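Local coordinates for AvrA (Salmonella typhimurium, PDB 6BE0), which probably transfers acetyl groups from acetyl-CoA to serine and threonine residues of target proteins, as a YopJ-family bacterial effector that binds inositol hexakisphosphate, at residues L204-E209 / D229-V234. Residues are numbered along the deposited sequence; the frame is centred on the assembly and turned at random.
Sequences LVKIHE and DRYLPV
I207 lies over one face of the Y231 ring, and this pairing shows how a short helix and an irregular loop can join through side chains and one water, with no direct hydrogen bond between 204-209 and 229-234. CB of I207 stands 3.7 Å from CD1 of Y231, CA of I207 is as near, and CG1 lies over the face. With CG1 anti to the backbone N (chi1 -174°), the I207 chain runs along that face toward the root of the tyrosine, where CD1 of I207 ends 4.1 Å from CB of Y231. K206 meets the ring differently: its CG comes to the edge, near the ring plane, 4.0 Å from CE1 of Y231, and the two side chains cross at about a right angle. Deeper in, CD2 of L204 and CD2 of L232 touch methyl to methyl at 3.5 Å, CD1 of I207 packs more loosely on the same L232 methyl, and P233 borders L204 through its CD.

In the YopJ-family acetyltransferase fold, whose sequence family belongs to the papain-like CA peptidase clan, this joins helix 205-212 to the loop that leads to helix 243-252. Both rest against the central mixed sheet, I207 on I140 and L232 on F142 of strand 136-143, while L204 reaches R131 of strand 125-133.

A water bridges the backbones, accepting from N of I207 at 3.2 Å and donating to O of Y231 at 3.3 Å; that amide belongs to the first turn of the helix, which L204 precedes as N-cap residue. Farther out, the Y231 hydroxyl hydrogen-bonds the D210 carboxylate, tying the far end of the ring to the helix it packs on. On the loop side, the hydroxyl of Y249 in helix 243-252 hydrogen-bonds O of L232, the residue whose CD2 meets L204 and I207.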
ATOM      1  N   LEU A 204      10.081   8.892  -6.275  1.00 41.02           N
ATOM      2  CA  LEU A 204       8.659   9.140  -6.494  1.00 39.85           C
ATOM      3  C   LEU A 204       8.371  10.593  -6.861  1.00 40.70           C
ATOM      4  O   LEU A 204       7.213  10.998  -6.954  1.00 40.86           O
ATOM      5  CB  LEU A 204       7.869   8.753  -5.244  1.00 40.78           C
ATOM      6  CG  LEU A 204       7.833   7.251  -4.970  1.00 36.36           C
ATOM      7  CD1 LEU A 204       7.360   6.980  -3.554  1.00 42.10           C
ATOM      8  CD2 LEU A 204       6.938   6.554  -5.981  1.00 38.39           C
ATOM      9  N   VAL A 205       9.421  11.378  -7.068  1.00 41.63           N
ATOM     10  CA  VAL A 205       9.247  12.764  -7.479  1.00 42.45           C
ATOM     11  C   VAL A 205       8.557  12.834  -8.840  1.00 43.46           C
ATOM     12  O   VAL A 205       7.642  13.631  -9.036  1.00 51.06           O
ATOM     13  CB  VAL A 205      10.596  13.511  -7.549  1.00 44.27           C
ATOM     14  CG1 VAL A 205      10.420  14.898  -8.159  1.00 45.61           C
ATOM     15  CG2 VAL A 205      11.213  13.621  -6.163  1.00 43.72           C
ATOM     16  N   LYS A 206       8.996  11.993  -9.772  1.00 45.51           N
ATOM     17  CA  LYS A 206       8.513  12.058 -11.149  1.00 47.05           C
ATOM     18  C   LYS A 206       7.005  11.830 -11.269  1.00 47.31           C
ATOM     19  O   LYS A 206       6.323  12.565 -11.982  1.00 50.29           O
ATOM     20  CB  LYS A 206       9.252  11.039 -12.022  1.00 48.75           C
ATOM     21  CG  LYS A 206       8.853  11.104 -13.493  1.00 54.05           C
ATOM     22  CD  LYS A 206       9.801  10.313 -14.383  1.00 61.03           C
ATOM     23  CE  LYS A 206       9.342  10.324 -15.838  1.00 65.34           C
ATOM     24  NZ  LYS A 206       9.263  11.702 -16.405  1.00 65.14           N
ATOM     25  N   ILE A 207       6.484  10.816 -10.583  1.00 45.87           N
ATOM     26  CA  ILE A 207       5.062  10.498 -10.690  1.00 45.84           C
ATOM     27  C   ILE A 207       4.217  11.611 -10.070  1.00 42.99           C
ATOM     28  O   ILE A 207       3.118  11.905 -10.541  1.00 43.58           O
ATOM     29  CB  ILE A 207       4.720   9.141 -10.021  1.00 40.18           C
ATOM     30  CG1 ILE A 207       3.253   8.778 -10.276  1.00 39.72           C
ATOM     31  CG2 ILE A 207       5.017   9.176  -8.528  1.00 38.29           C
ATOM     32  CD1 ILE A 207       2.905   7.339  -9.939  1.00 38.33           C
ATOM     33  N   HIS A 208       4.735  12.230  -9.015  1.00 38.75           N
ATOM     34  CA  HIS A 208       4.067  13.370  -8.398  1.00 38.79           C
ATOM     35  C   HIS A 208       4.145  14.591  -9.306  1.00 40.96           C
ATOM     36  O   HIS A 208       3.215  15.394  -9.376  1.00 41.75           O
ATOM     37  CB  HIS A 208       4.691  13.693  -7.040  1.00 37.83           C
ATOM     38  CG  HIS A 208       4.188  12.832  -5.926  1.00 35.98           C
ATOM     39  ND1 HIS A 208       2.906  12.930  -5.433  1.00 35.48           N
ATOM     40  CD2 HIS A 208       4.796  11.861  -5.204  1.00 34.83           C
ATOM     41  CE1 HIS A 208       2.743  12.055  -4.457  1.00 34.03           C
ATOM     42  NE2 HIS A 208       3.875  11.395  -4.297  1.00 33.59           N
ATOM     43  N   GLU A 209       5.270  14.718  -9.997  1.00 56.05           N
ATOM     44  CA  GLU A 209       5.497  15.832 -10.903  1.00 58.40           C
ATOM     45  C   GLU A 209       4.555  15.746 -12.099  1.00 60.34           C
ATOM     46  O   GLU A 209       3.948  16.739 -12.497  1.00 62.03           O
ATOM     47  CB  GLU A 209       6.956  15.839 -11.362  1.00 59.62           C
ATOM     48  CG  GLU A 209       7.389  17.096 -12.094  1.00 68.74           C
ATOM     49  CD  GLU A 209       8.891  17.153 -12.299  1.00 75.10           C
ATOM     50  OE1 GLU A 209       9.570  16.148 -11.996  1.00 68.61           O
ATOM     51  OE2 GLU A 209       9.393  18.203 -12.757  1.00 80.50           O
ATOM     52  N   ASP A 229       4.256   0.626 -13.590  1.00 41.41           N
ATOM     53  CA  ASP A 229       5.532  -0.083 -13.535  1.00 45.95           C
ATOM     54  C   ASP A 229       6.682   0.777 -14.054  1.00 47.37           C
ATOM     55  O   ASP A 229       7.834   0.583 -13.665  1.00 54.10           O
ATOM     56  CB  ASP A 229       5.458  -1.387 -14.336  1.00 47.70           C
ATOM     57  CG  ASP A 229       4.533  -2.416 -13.702  1.00 46.38           C
ATOM     58  OD1 ASP A 229       4.200  -2.271 -12.507  1.00 40.45           O
ATOM     59  OD2 ASP A 229       4.146  -3.378 -14.399  1.00 44.42           O
ATOM     60  N   ARG A 230       6.367   1.727 -14.928  1.00 62.72           N
ATOM     61  CA  ARG A 230       7.383   2.606 -15.499  1.00 66.40           C
ATOM     62  C   ARG A 230       7.773   3.720 -14.530  1.00 66.81           C
ATOM     63  O   ARG A 230       8.818   4.350 -14.690  1.00 69.39           O
ATOM     64  CB  ARG A 230       6.884   3.215 -16.810  1.00 67.31           C
ATOM     65  CG  ARG A 230       6.422   2.197 -17.836  1.00 67.00           C
ATOM     66  CD  ARG A 230       5.840   2.879 -19.060  1.00 68.70           C
ATOM     67  NE  ARG A 230       5.121   1.939 -19.917  1.00 79.92           N
ATOM     68  CZ  ARG A 230       4.366   2.292 -20.953  1.00 76.93           C
ATOM     69  NH1 ARG A 230       4.221   3.573 -21.272  1.00 78.72           N
ATOM     70  NH2 ARG A 230       3.749   1.361 -21.670  1.00 67.07           N
ATOM     71  N   TYR A 231       6.930   3.953 -13.527  1.00 46.43           N
ATOM     72  CA  TYR A 231       7.149   5.030 -12.565  1.00 39.73           C
ATOM     73  C   TYR A 231       7.763   4.535 -11.259  1.00 41.69           C
ATOM     74  O   TYR A 231       8.677   5.161 -10.718  1.00 44.34           O
ATOM     75  CB  TYR A 231       5.829   5.742 -12.250  1.00 33.73           C
ATOM     76  CG  TYR A 231       5.392   6.757 -13.284  1.00 36.16           C
ATOM     77  CD1 TYR A 231       5.935   8.035 -13.302  1.00 37.17           C
ATOM     78  CD2 TYR A 231       4.426   6.443 -14.229  1.00 36.80           C
ATOM     79  CE1 TYR A 231       5.535   8.968 -14.240  1.00 40.50           C
ATOM     80  CE2 TYR A 231       4.019   7.370 -15.171  1.00 39.62           C
ATOM     81  CZ  TYR A 231       4.576   8.630 -15.172  1.00 40.68           C
ATOM     82  OH  TYR A 231       4.171   9.556 -16.107  1.00 41.91           O
ATOM     83  N   LEU A 232       7.260   3.411 -10.758  1.00 32.20           N
ATOM     84  CA  LEU A 232       7.536   2.995  -9.386  1.00 29.18           C
ATOM     85  C   LEU A 232       8.775   2.107  -9.258  1.00 33.77           C
ATOM     86  O   LEU A 232       9.098   1.347 -10.172  1.00 37.09           O
ATOM     87  CB  LEU A 232       6.315   2.271  -8.819  1.00 26.44           C
ATOM     88  CG  LEU A 232       5.023   3.091  -8.879  1.00 27.71           C
ATOM     89  CD1 LEU A 232       3.833   2.277  -8.392  1.00 23.74           C
ATOM     90  CD2 LEU A 232       5.157   4.376  -8.069  1.00 23.24           C
ATOM     91  N   PRO A 233       9.473   2.203  -8.111  1.00 36.41           N
ATOM     92  CA  PRO A 233      10.712   1.455  -7.876  1.00 38.02           C
ATOM     93  C   PRO A 233      10.467  -0.001  -7.486  1.00 39.08           C
ATOM     94  O   PRO A 233       9.329  -0.390  -7.232  1.00 39.15           O
ATOM     95  CB  PRO A 233      11.363   2.228  -6.730  1.00 34.95           C
ATOM     96  CG  PRO A 233      10.214   2.753  -5.952  1.00 34.59           C
ATOM     97  CD  PRO A 233       9.137   3.064  -6.961  1.00 33.21           C
ATOM     98  N   VAL A 234      11.542  -0.782  -7.431  1.00 42.87           N
ATOM     99  CA  VAL A 234      11.456  -2.225  -7.221  1.00 43.69           C
ATOM    100  C   VAL A 234      10.890  -2.584  -5.848  1.00 40.85           C
ATOM    101  O   VAL A 234      10.180  -3.578  -5.704  1.00 40.87           O
ATOM    102  CB  VAL A 234      12.846  -2.887  -7.372  1.00 45.76           C
ATOM    103  CG1 VAL A 234      12.746  -4.403  -7.242  1.00 52.69           C
ATOM    104  CG2 VAL A 234      13.472  -2.511  -8.710  1.00 53.43           C
TER
HETATM  105  O   HOH W   1       8.199   8.265  -9.842  1.00 34.24           O